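Local coordinates for SnoN,Epimerase SnoN (PDB 5EP9), which acts as a non-heme iron, 2-oxoglutarate-dependent epimerase in the biosynthesis of the antibiotic nogalamycin, at residues 88-93 / 121-126; 117-122 / 280-285; 144-149 / 220-225; 156-161 / 240-245. All coordinates share one frame; numbering follows the deposited sequence.

Contact 1 of 4, residues 88-93 / 121-126; sequences ADAQLG and FKLEVL
The carboxamide of Q91 is laid against the backbone of K122 and L123, and it meets the N-H of L123 through a face of its carbonyl: the bond to OE1 is 2.9 Å long, with the donor 58° out of the carbonyl plane. NE2 passes K122 CA at 3.8 Å. A bend at chi2 (-76°) brings the amide there. On the F121 ring, one face carries a water set toward the rim; this water also donates to F121 O and, weakly, to D89 OD1. F150 meets F121 edge-to-face.

One residue before Q91, A90 N gives its hydrogen to L123 O at 2.8 Å, so L123 is held through both its N-H and its C=O. The methyl of A90 rests against both L123 CD2 (3.9 Å) and V125 CG2 (3.8 Å). A second water links D89 N to E124 OE2, which also takes a weak salt bridge from K122 NZ.

Both segments lie in the SnoN part 14-202. The short, weakly bonded helical turn at 90-93 leans on strand 118-128, which is bulged at F121 and K122 opposite V242 of strand 236-245. Helix 95-101 packs on Q91, L123 and V125, while strand 82-87 pairs with V125.

Contact 2 of 4, residues 117-122 / 280-285; sequences PLRLFK and FPLLRR
R119 and L282 form a single backbone bridge between segments running roughly antiparallel, with L283 N to L118 O at 3.0 Å and L120 N to P281 O at 2.9 Å on its two sides. The side chain of R119 runs out, extended from CG to NE, alongside L282. L282 CD2 sits over the centre of one guanidinium face, 3.7 Å from R119 CZ, and F280 O lies in the guanidinium plane, accepting from R119 NH1 at 2.9 Å. NE is bonded to A246 O, so two carbonyls fix the rotation of the group, and L282 covers one face.

L283 spans two side chains on one side of the strand: CD1 reaches L118 CB at 3.9 Å, CD2 approaches L120 CB at 4.1 Å. P281 also packs on L120, its CD 4.0 Å from L120 CB. At the far end F280 and F121 lie side by side and point the same way, F280 CE1 to F121 CD1 3.9 Å, and L120 O stands at the edge of the F280 ring. R284, poorly ordered, has its salt bridge with E111.

Strand 118-128 belongs to the SnoN part 14-202 and residues 280-285 to the part 203-305. Here an irregular segment near the C-terminus makes a single bridge to the start of strand 118-128, an inner strand of the larger cupin sheet, on the side away from strand 236-245.

Contact 3 of 4, residues 144-149 / 220-225; sequences DAFAFP and HARTVH. With FE (Fe (III) ion), chain F; AKG (2-oxoglutaric acid), chain E.
D144 and H225 meet at the iron as two members of a facial triad of two histidines and a carboxylate, the metal site of the cupin (double-stranded beta-helix) fold; H142 is the third. Their side chains cross at about a right angle, carboxylate and imidazole planes 72° apart, each offering one atom to the metal. D144 OD1 binds iron at 2.0 Å and H225 NE2 at 2.1 Å. The 2-oxoglutarate chelates through O1 and its keto oxygen O5, with O5 opposite D144 OD1. A water fills the position opposite H225; in related enzymes such a site is where dioxygen would be expected to bind.

Both D144 and H225 have a second-shell partner. D144 OD2 is hydrogen-bonded to H219 NE2. In H225 the first torsion (chi1 57°) wedges the ring between backbone N and carbonyl, and ND1 donates to T223 O at 2.9 Å almost exactly in the ring plane, fixing the ring's rotation.

Away from the metal, A221 O in the type I turn from H220 to T223 accepts A145 N at 2.8 Å and, weakly, D144 N. The methyls of A145 and A221 touch, CB to CB 3.9 Å, and D144 O sits over the centre of the F148 ring. The segment 144-149 comes from the SnoN part 14-202, and 220-225 from the part 203-305. A water bridges them: it accepts from D144 N at 3.0 Å and donates to H220 O and T223 O, each 2.7 Å away.

Contact 4 of 4, residues 156-161 / 240-245; sequences ALTAWV and SAVYMD. With AKG (2-oxoglutaric acid), chain E.
Y243 lies across L157 and A159 of the neighbouring strand, from CB out to its ring edge. Its CB packs against L157 CD2 at 4.1 Å; CD2 passes L157 O at 3.9 Å; farther out CE2 presents the ring edge to A159 CB at 3.8 Å; and the hydroxyl at the tip is hydrogen-bonded to A101 O. The side chains of I106 and L283 also touch Y243. With CG anti to the carbonyl carbon (chi1 -55°), the side chain slants back over L157 and A159.

The two backbones are antiparallel. Y243 and L157 make one hydrogen-bonded pair, with Y243 N to L157 O at 2.9 Å, and A159 and A241 make the next.

T158, W160, S240 and V242 share the other face of the sheet, and the first three line the cosubstrate pocket. S240 OG donates to O2 of 2-oxoglutarate at 3.0 Å while being pressed against T158 CG2 at 3.1 Å. W160 NE1 reaches the distal carboxylate, donating to O3 at 2.8 Å with an angle of 161° at the hydrogen, and R236 and T139 add further bonds to the ligand.

The strand 157-162 lies in the SnoN part 14-202, strand 236-245 in the part 203-305. Two strands with one face on helix 104-114 and the other lining the 2-oxoglutarate pocket are what the major sheet of a double-stranded beta-helix oxygenase looks like.

How the contacts relate
Contact 4 lies near the centre of the molecule, its centre about 10 Å from those of contacts 2 and 3 and 11 Å from that of contact 1. Strand 118-128 carries one segment each of contacts 1 and 2, which share F121 and K122, and its sheet neighbour 236-245 brings in contact 4. Contact 3 joins on from the iron side through A221 N and A156 O. Along the chain, contact 1 closes first, contacts 3 and 4 alternate their segments, and both fall inside the long loop closed by contact 2. Contacts 3 and 4 both reach the cosubstrate, and L126 of contact 1 touches it too; contacts 1 and 2 lie farther along the sheet, toward its 82-87 side.

Contact 1 of 4, residues 88-93 / 121-126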
# COMPACT_ATOMS: atom_id res chain seq x y z
N ALA A 88 7.08 -0.39 10.30
CA ALA A 88 7.80 -0.03 9.05
C ALA A 88 8.62 -1.22 8.57
O ALA A 88 9.15 -1.98 9.38
CB ALA A 88 8.77 1.10 9.31
N ASP A 89 8.60 -1.42 7.27
CA ASP A 89 9.38 -2.46 6.62
C ASP A 89 9.19 -3.83 7.32
O ASP A 89 10.17 -4.52 7.66
CB ASP A 89 10.85 -2.05 6.65
CG ASP A 89 11.10 -0.70 5.94
OD1 ASP A 89 10.90 -0.62 4.70
OD2 ASP A 89 11.39 0.29 6.69
N ALA A 90 7.94 -4.17 7.57
CA ALA A 90 7.60 -5.27 8.45
C ALA A 90 8.08 -6.62 7.95
O ALA A 90 8.44 -7.50 8.75
CB ALA A 90 6.13 -5.29 8.69
N GLN A 91 8.23 -6.69 6.64
CA GLN A 91 8.75 -7.87 6.00
C GLN A 91 10.18 -8.20 6.30
O GLN A 91 10.55 -9.28 6.12
CB GLN A 91 8.55 -7.85 4.51
CG GLN A 91 9.60 -7.09 3.68
CD GLN A 91 9.47 -5.54 3.74
OE1 GLN A 91 8.62 -4.99 4.38
NE2 GLN A 91 10.37 -4.89 3.08
N LEU A 92 10.96 -7.24 6.71
CA LEU A 92 12.39 -7.48 6.99
C LEU A 92 12.59 -8.24 8.27
O LEU A 92 13.47 -9.02 8.33
CB LEU A 92 13.24 -6.18 7.05
CG LEU A 92 13.22 -5.28 5.79
CD1 LEU A 92 14.07 -4.01 6.00
CD2 LEU A 92 13.67 -6.09 4.55
N GLY A 93 11.80 -7.96 9.28
CA GLY A 93 11.88 -8.65 10.58
C GLY A 93 10.89 -9.83 10.81
O GLY A 93 11.10 -10.63 11.66
N PHE A 121 8.66 -3.51 -2.75
CA PHE A 121 9.41 -2.37 -2.19
C PHE A 121 9.36 -2.35 -0.70
O PHE A 121 10.37 -2.23 -0.00
CB PHE A 121 8.89 -1.00 -2.74
CG PHE A 121 9.58 0.18 -2.12
CD1 PHE A 121 10.93 0.39 -2.29
CD2 PHE A 121 8.86 1.12 -1.41
CE1 PHE A 121 11.55 1.47 -1.75
CE2 PHE A 121 9.47 2.23 -0.85
CZ PHE A 121 10.82 2.39 -1.00
N LYS A 122 8.16 -2.46 -0.20
CA LYS A 122 7.96 -2.62 1.28
C LYS A 122 6.56 -3.08 1.66
O LYS A 122 5.59 -2.93 0.87
CB LYS A 122 8.23 -1.30 2.00
CG LYS A 122 7.15 -0.30 1.66
CD LYS A 122 7.38 1.02 2.35
CE LYS A 122 6.25 1.85 1.85
NZ LYS A 122 6.28 3.11 2.55
N LEU A 123 6.47 -3.69 2.85
CA LEU A 123 5.20 -3.92 3.49
C LEU A 123 5.15 -3.21 4.82
O LEU A 123 6.08 -3.33 5.62
CB LEU A 123 4.91 -5.38 3.66
CG LEU A 123 3.51 -5.72 4.26
CD1 LEU A 123 2.92 -6.98 3.68
CD2 LEU A 123 3.52 -5.82 5.78
N GLU A 124 4.03 -2.54 5.07
CA GLU A 124 3.75 -1.99 6.43
C GLU A 124 2.54 -2.59 7.11
O GLU A 124 1.59 -2.93 6.45
CB GLU A 124 3.61 -0.49 6.36
CG GLU A 124 4.93 0.21 5.96
CD GLU A 124 4.73 1.74 5.64
OE1 GLU A 124 3.58 2.20 5.46
OE2 GLU A 124 5.71 2.49 5.68
N VAL A 125 2.56 -2.69 8.43
CA VAL A 125 1.41 -3.09 9.18
C VAL A 125 0.75 -1.83 9.71
O VAL A 125 1.41 -1.11 10.42
CB VAL A 125 1.80 -3.99 10.36
CG1 VAL A 125 0.62 -4.38 11.22
CG2 VAL A 125 2.49 -5.26 9.87
N LEU A 126 -0.56 -1.64 9.48
CA LEU A 126 -1.21 -0.38 9.84
C LEU A 126 -2.23 -0.59 10.92
O LEU A 126 -2.99 -1.51 10.85
CB LEU A 126 -1.86 0.31 8.64
CG LEU A 126 -1.00 0.42 7.40
CD1 LEU A 126 -1.81 1.10 6.29
CD2 LEU A 126 0.24 1.22 7.64
O HOH W 1 11.83 -0.13 1.43
O HOH W 2 8.02 0.78 5.83

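Contact 2 of 4, residues 117-122 / 280-285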
# COMPACT_ATOMS: atom_id res chain seq x y z
N PRO A 117 6.26 -7.16 -14.92
CA PRO A 117 6.86 -7.78 -13.75
C PRO A 117 7.16 -6.75 -12.70
O PRO A 117 7.46 -5.59 -13.02
CB PRO A 117 8.17 -8.38 -14.27
CG PRO A 117 7.98 -8.51 -15.75
CD PRO A 117 7.01 -7.46 -16.17
N LEU A 118 7.02 -7.18 -11.45
CA LEU A 118 7.13 -6.35 -10.33
C LEU A 118 8.09 -6.90 -9.30
O LEU A 118 8.39 -8.06 -9.27
CB LEU A 118 5.77 -6.16 -9.66
CG LEU A 118 4.62 -5.51 -10.46
CD1 LEU A 118 3.35 -5.67 -9.65
CD2 LEU A 118 4.86 -4.04 -10.79
N ARG A 119 8.50 -5.99 -8.43
CA ARG A 119 9.25 -6.26 -7.21
C ARG A 119 8.54 -5.68 -6.01
O ARG A 119 7.77 -4.72 -6.11
CB ARG A 119 10.63 -5.61 -7.26
CG ARG A 119 11.59 -6.24 -8.22
CD ARG A 119 12.82 -5.37 -8.47
NE ARG A 119 13.71 -5.99 -9.44
CZ ARG A 119 14.46 -7.08 -9.18
NH1 ARG A 119 14.55 -7.62 -7.97
NH2 ARG A 119 15.16 -7.62 -10.13
N LEU A 120 8.80 -6.29 -4.87
CA LEU A 120 8.32 -5.75 -3.60
C LEU A 120 9.26 -4.64 -3.20
O LEU A 120 10.45 -4.81 -3.21
CB LEU A 120 8.30 -6.81 -2.52
CG LEU A 120 8.09 -6.36 -1.07
CD1 LEU A 120 6.67 -5.85 -0.87
CD2 LEU A 120 8.35 -7.51 -0.08
N PHE A 121 8.66 -3.51 -2.75
CA PHE A 121 9.41 -2.37 -2.19
C PHE A 121 9.36 -2.35 -0.70
O PHE A 121 10.37 -2.23 -0.00
CB PHE A 121 8.89 -1.00 -2.74
CG PHE A 121 9.58 0.18 -2.12
CD1 PHE A 121 10.93 0.39 -2.29
CD2 PHE A 121 8.86 1.12 -1.41
CE1 PHE A 121 11.55 1.47 -1.75
CE2 PHE A 121 9.47 2.23 -0.85
CZ PHE A 121 10.82 2.39 -1.00
N LYS A 122 8.16 -2.46 -0.20
CA LYS A 122 7.96 -2.62 1.28
C LYS A 122 6.56 -3.08 1.66
O LYS A 122 5.59 -2.93 0.87
CB LYS A 122 8.23 -1.30 2.00
CG LYS A 122 7.15 -0.30 1.66
CD LYS A 122 7.38 1.02 2.35
CE LYS A 122 6.25 1.85 1.85
NZ LYS A 122 6.28 3.11 2.55
N PHE A 280 14.54 -6.58 -2.37
CA PHE A 280 13.51 -6.01 -3.31
C PHE A 280 13.05 -7.07 -4.26
O PHE A 280 13.30 -7.00 -5.46
CB PHE A 280 14.05 -4.83 -4.09
CG PHE A 280 14.55 -3.71 -3.23
CD1 PHE A 280 13.67 -2.91 -2.56
CD2 PHE A 280 15.92 -3.42 -3.13
CE1 PHE A 280 14.12 -1.84 -1.77
CE2 PHE A 280 16.38 -2.38 -2.34
CZ PHE A 280 15.47 -1.58 -1.66
N PRO A 281 12.43 -8.13 -3.72
CA PRO A 281 12.36 -9.37 -4.49
C PRO A 281 11.40 -9.27 -5.64
O PRO A 281 10.28 -8.74 -5.49
CB PRO A 281 11.92 -10.42 -3.44
CG PRO A 281 11.13 -9.59 -2.46
CD PRO A 281 11.95 -8.34 -2.35
N LEU A 282 11.75 -9.93 -6.71
CA LEU A 282 10.83 -10.23 -7.77
C LEU A 282 9.60 -10.98 -7.19
O LEU A 282 9.75 -11.87 -6.40
CB LEU A 282 11.48 -11.07 -8.83
CG LEU A 282 12.57 -10.39 -9.68
CD1 LEU A 282 13.42 -11.41 -10.42
CD2 LEU A 282 11.93 -9.36 -10.61
N LEU A 283 8.39 -10.60 -7.59
CA LEU A 283 7.20 -11.32 -7.19
C LEU A 283 7.01 -12.64 -7.89
O LEU A 283 6.26 -13.45 -7.45
CB LEU A 283 5.94 -10.48 -7.41
CG LEU A 283 5.87 -9.13 -6.76
CD1 LEU A 283 4.49 -8.56 -6.86
CD2 LEU A 283 6.37 -9.11 -5.32
N ARG A 284 7.63 -12.84 -9.02
CA ARG A 284 7.52 -14.11 -9.71
C ARG A 284 8.92 -14.58 -10.14
O ARG A 284 9.66 -13.83 -10.71
CB ARG A 284 6.56 -13.95 -10.89
CG ARG A 284 6.50 -15.08 -11.90
CD ARG A 284 5.65 -14.69 -13.10
NE ARG A 284 6.38 -13.66 -13.90
CZ ARG A 284 5.88 -12.59 -14.55
NH1 ARG A 284 4.58 -12.33 -14.59
NH2 ARG A 284 6.71 -11.76 -15.20
N ARG A 285 9.28 -15.83 -9.84
CA ARG A 285 10.60 -16.37 -10.19
C ARG A 285 10.84 -16.18 -11.72
O ARG A 285 9.97 -16.52 -12.53
CB ARG A 285 10.70 -17.85 -9.78
CG ARG A 285 11.83 -18.18 -8.81
CD ARG A 285 12.23 -19.65 -8.96
NE ARG A 285 13.10 -19.89 -10.14
CZ ARG A 285 13.19 -21.03 -10.85
NH1 ARG A 285 12.44 -22.09 -10.56
NH2 ARG A 285 14.04 -21.12 -11.88
O HOH W 3 8.35 -10.34 -11.03

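Contact 3 of 4, residues 144-149 / 220-225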
# COMPACT_ATOMS: atom_id res chain seq x y z
N ASP A 144 0.47 8.68 -3.61
CA ASP A 144 1.63 8.07 -2.92
C ASP A 144 2.95 8.34 -3.64
O ASP A 144 4.01 8.33 -3.02
CB ASP A 144 1.43 6.52 -2.80
CG ASP A 144 0.30 6.12 -1.97
OD1 ASP A 144 0.03 6.74 -0.90
OD2 ASP A 144 -0.27 5.07 -2.34
N ALA A 145 2.87 8.58 -4.94
CA ALA A 145 4.07 8.60 -5.82
C ALA A 145 5.22 9.47 -5.41
O ALA A 145 6.38 9.10 -5.50
CB ALA A 145 3.72 8.95 -7.27
N PHE A 146 4.90 10.62 -4.91
CA PHE A 146 5.93 11.60 -4.60
C PHE A 146 6.78 11.24 -3.40
O PHE A 146 7.86 11.73 -3.26
CB PHE A 146 5.29 13.00 -4.52
CG PHE A 146 4.82 13.55 -5.95
CD1 PHE A 146 4.61 12.67 -7.07
CD2 PHE A 146 4.59 14.95 -6.18
CE1 PHE A 146 4.20 13.13 -8.32
CE2 PHE A 146 4.18 15.41 -7.43
CZ PHE A 146 3.99 14.50 -8.50
N ALA A 147 6.33 10.28 -2.62
CA ALA A 147 7.09 9.82 -1.50
C ALA A 147 7.95 8.55 -1.78
O ALA A 147 8.60 8.03 -0.86
CB ALA A 147 6.12 9.52 -0.36
N PHE A 148 7.84 8.03 -2.99
CA PHE A 148 8.56 6.81 -3.42
C PHE A 148 9.93 7.19 -4.04
O PHE A 148 10.00 7.88 -5.06
CB PHE A 148 7.74 5.99 -4.42
CG PHE A 148 6.49 5.37 -3.87
CD1 PHE A 148 6.32 5.11 -2.50
CD2 PHE A 148 5.46 5.03 -4.71
CE1 PHE A 148 5.18 4.50 -2.00
CE2 PHE A 148 4.35 4.42 -4.22
CZ PHE A 148 4.21 4.15 -2.87
N PRO A 149 11.03 6.83 -3.36
CA PRO A 149 12.34 7.12 -3.87
C PRO A 149 12.84 6.11 -4.93
O PRO A 149 13.95 5.58 -4.84
CB PRO A 149 13.21 7.03 -2.60
CG PRO A 149 12.62 5.83 -1.91
CD PRO A 149 11.13 5.97 -2.16
N HIS A 220 -3.28 2.64 -7.57
CA HIS A 220 -2.18 3.30 -8.32
C HIS A 220 -1.55 4.43 -7.52
O HIS A 220 -2.16 5.12 -6.75
CB HIS A 220 -2.77 3.82 -9.66
CG HIS A 220 -1.77 4.27 -10.69
ND1 HIS A 220 -1.10 5.49 -10.63
CD2 HIS A 220 -1.42 3.71 -11.87
CE1 HIS A 220 -0.32 5.61 -11.67
NE2 HIS A 220 -0.54 4.59 -12.46
N ALA A 221 -0.27 4.61 -7.73
CA ALA A 221 0.55 5.59 -7.01
C ALA A 221 0.16 7.06 -7.27
O ALA A 221 0.59 7.93 -6.52
CB ALA A 221 2.02 5.40 -7.42
N ARG A 222 -0.56 7.29 -8.34
CA ARG A 222 -1.10 8.63 -8.66
C ARG A 222 -2.58 8.82 -8.24
O ARG A 222 -3.12 9.92 -8.35
CB ARG A 222 -0.87 9.02 -10.13
CG ARG A 222 0.63 9.26 -10.49
CD ARG A 222 0.98 9.97 -11.79
NE ARG A 222 0.37 11.29 -11.95
CZ ARG A 222 0.98 12.42 -11.74
NH1 ARG A 222 2.26 12.47 -11.37
NH2 ARG A 222 0.28 13.54 -11.92
N THR A 223 -3.23 7.76 -7.72
CA THR A 223 -4.63 7.89 -7.31
C THR A 223 -4.75 8.62 -5.98
O THR A 223 -4.10 8.23 -5.02
CB THR A 223 -5.26 6.55 -7.20
OG1 THR A 223 -5.20 5.92 -8.49
CG2 THR A 223 -6.72 6.65 -6.74
N VAL A 224 -5.57 9.65 -5.93
CA VAL A 224 -5.82 10.35 -4.69
C VAL A 224 -6.71 9.48 -3.80
O VAL A 224 -7.69 8.93 -4.25
CB VAL A 224 -6.51 11.73 -4.94
CG1 VAL A 224 -6.87 12.38 -3.62
CG2 VAL A 224 -5.61 12.64 -5.72
N HIS A 225 -6.30 9.35 -2.55
CA HIS A 225 -6.97 8.53 -1.60
C HIS A 225 -6.80 9.10 -0.21
O HIS A 225 -5.92 9.87 0.10
CB HIS A 225 -6.52 7.07 -1.62
CG HIS A 225 -5.04 6.87 -1.40
ND1 HIS A 225 -4.13 7.23 -2.34
CD2 HIS A 225 -4.33 6.44 -0.34
CE1 HIS A 225 -2.91 7.04 -1.86
NE2 HIS A 225 -3.01 6.49 -0.68
FE FE F . -1.31 6.42 0.59
C1 AKG E . -1.77 3.87 1.38
O1 AKG E . -1.15 4.35 0.40
O2 AKG E . -1.90 2.63 1.55
C2 AKG E . -2.43 4.78 2.35
O5 AKG E . -2.33 6.01 2.19
C3 AKG E . -3.19 4.12 3.53
C4 AKG E . -4.01 5.06 4.41
C5 AKG E . -4.73 4.43 5.57
O3 AKG E . -4.70 3.19 5.71
O4 AKG E . -5.32 5.16 6.42
O HOH W 4 -1.74 6.96 -4.79
O HOH W 5 0.27 6.31 1.94

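Contact 4 of 4, residues 156-161 / 240-245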
# COMPACT_ATOMS: atom_id res chain seq x y z
N ALA A 156 3.88 2.77 -9.72
CA ALA A 156 3.80 1.84 -8.61
C ALA A 156 2.36 1.62 -8.18
O ALA A 156 1.39 2.34 -8.58
CB ALA A 156 4.61 2.34 -7.47
N LEU A 157 2.19 0.58 -7.44
CA LEU A 157 0.85 0.27 -6.86
C LEU A 157 0.92 -0.36 -5.47
O LEU A 157 1.90 -1.06 -5.13
CB LEU A 157 -0.00 -0.58 -7.77
CG LEU A 157 0.27 -2.04 -7.92
CD1 LEU A 157 -0.82 -2.65 -8.81
CD2 LEU A 157 1.55 -2.18 -8.70
N THR A 158 -0.16 -0.13 -4.72
CA THR A 158 -0.25 -0.52 -3.35
C THR A 158 -1.42 -1.53 -3.12
O THR A 158 -2.50 -1.28 -3.53
CB THR A 158 -0.40 0.70 -2.47
OG1 THR A 158 0.76 1.52 -2.59
CG2 THR A 158 -0.64 0.32 -1.01
N ALA A 159 -1.13 -2.67 -2.48
CA ALA A 159 -2.14 -3.62 -2.00
C ALA A 159 -2.44 -3.39 -0.53
O ALA A 159 -1.55 -3.48 0.30
CB ALA A 159 -1.66 -5.04 -2.18
N TRP A 160 -3.69 -3.04 -0.21
CA TRP A 160 -4.10 -2.75 1.15
C TRP A 160 -5.04 -3.87 1.55
O TRP A 160 -6.11 -4.04 0.97
CB TRP A 160 -4.81 -1.40 1.20
CG TRP A 160 -5.04 -0.69 2.50
CD1 TRP A 160 -4.37 0.42 2.95
CD2 TRP A 160 -6.06 -0.95 3.45
NE1 TRP A 160 -4.91 0.85 4.12
CE2 TRP A 160 -5.90 -0.02 4.50
CE3 TRP A 160 -7.00 -2.00 3.60
CZ2 TRP A 160 -6.73 0.02 5.59
CZ3 TRP A 160 -7.86 -1.98 4.75
CH2 TRP A 160 -7.71 -0.95 5.70
N VAL A 161 -4.59 -4.67 2.51
CA VAL A 161 -5.29 -5.94 2.84
C VAL A 161 -5.95 -5.77 4.19
O VAL A 161 -5.24 -5.50 5.20
CB VAL A 161 -4.29 -7.13 2.86
CG1 VAL A 161 -4.96 -8.41 3.21
CG2 VAL A 161 -3.62 -7.23 1.53
N SER A 240 -0.29 -2.81 4.19
CA SER A 240 -0.11 -2.06 2.96
C SER A 240 1.24 -2.33 2.34
O SER A 240 2.26 -2.12 2.96
CB SER A 240 -0.29 -0.55 3.27
OG SER A 240 -0.38 0.16 2.12
N ALA A 241 1.21 -2.89 1.15
CA ALA A 241 2.39 -3.27 0.47
C ALA A 241 2.52 -2.51 -0.84
O ALA A 241 1.60 -2.50 -1.64
CB ALA A 241 2.41 -4.78 0.17
N VAL A 242 3.70 -1.97 -1.08
CA VAL A 242 4.04 -1.23 -2.30
C VAL A 242 4.89 -2.13 -3.22
O VAL A 242 5.86 -2.70 -2.79
CB VAL A 242 4.84 0.04 -1.95
CG1 VAL A 242 5.25 0.80 -3.19
CG2 VAL A 242 4.01 0.94 -1.02
N TYR A 243 4.37 -2.32 -4.39
CA TYR A 243 5.02 -3.01 -5.49
C TYR A 243 5.45 -2.00 -6.61
O TYR A 243 4.76 -0.99 -6.90
CB TYR A 243 4.07 -4.01 -6.10
CG TYR A 243 3.54 -4.97 -5.06
CD1 TYR A 243 4.38 -5.88 -4.46
CD2 TYR A 243 2.23 -4.91 -4.61
CE1 TYR A 243 3.93 -6.75 -3.49
CE2 TYR A 243 1.79 -5.81 -3.63
CZ TYR A 243 2.62 -6.70 -3.07
OH TYR A 243 2.17 -7.59 -2.11
N MET A 244 6.57 -2.31 -7.20
CA MET A 244 7.23 -1.44 -8.16
C MET A 244 7.64 -2.26 -9.33
O MET A 244 7.91 -3.44 -9.23
CB MET A 244 8.44 -0.73 -7.56
CG MET A 244 9.56 -1.66 -7.10
SD MET A 244 10.75 -0.69 -6.09
CE MET A 244 11.81 -2.07 -5.64
N ASP A 245 7.78 -1.58 -10.45
CA ASP A 245 8.34 -2.17 -11.67
C ASP A 245 9.65 -2.87 -11.38
O ASP A 245 10.50 -2.33 -10.65
CB ASP A 245 8.66 -1.07 -12.64
CG ASP A 245 8.82 -1.58 -14.06
OD1 ASP A 245 9.77 -2.25 -14.44
OD2 ASP A 245 7.95 -1.18 -14.89
C1 AKG E . -1.77 3.87 1.38
O1 AKG E . -1.15 4.35 0.40
O2 AKG E . -1.90 2.63 1.55
C2 AKG E . -2.43 4.78 2.35
O5 AKG E . -2.33 6.01 2.19
C3 AKG E . -3.19 4.12 3.53
C4 AKG E . -4.01 5.06 4.41
C5 AKG E . -4.73 4.43 5.57
O3 AKG E . -4.70 3.19 5.71
O4 AKG E . -5.32 5.16 6.42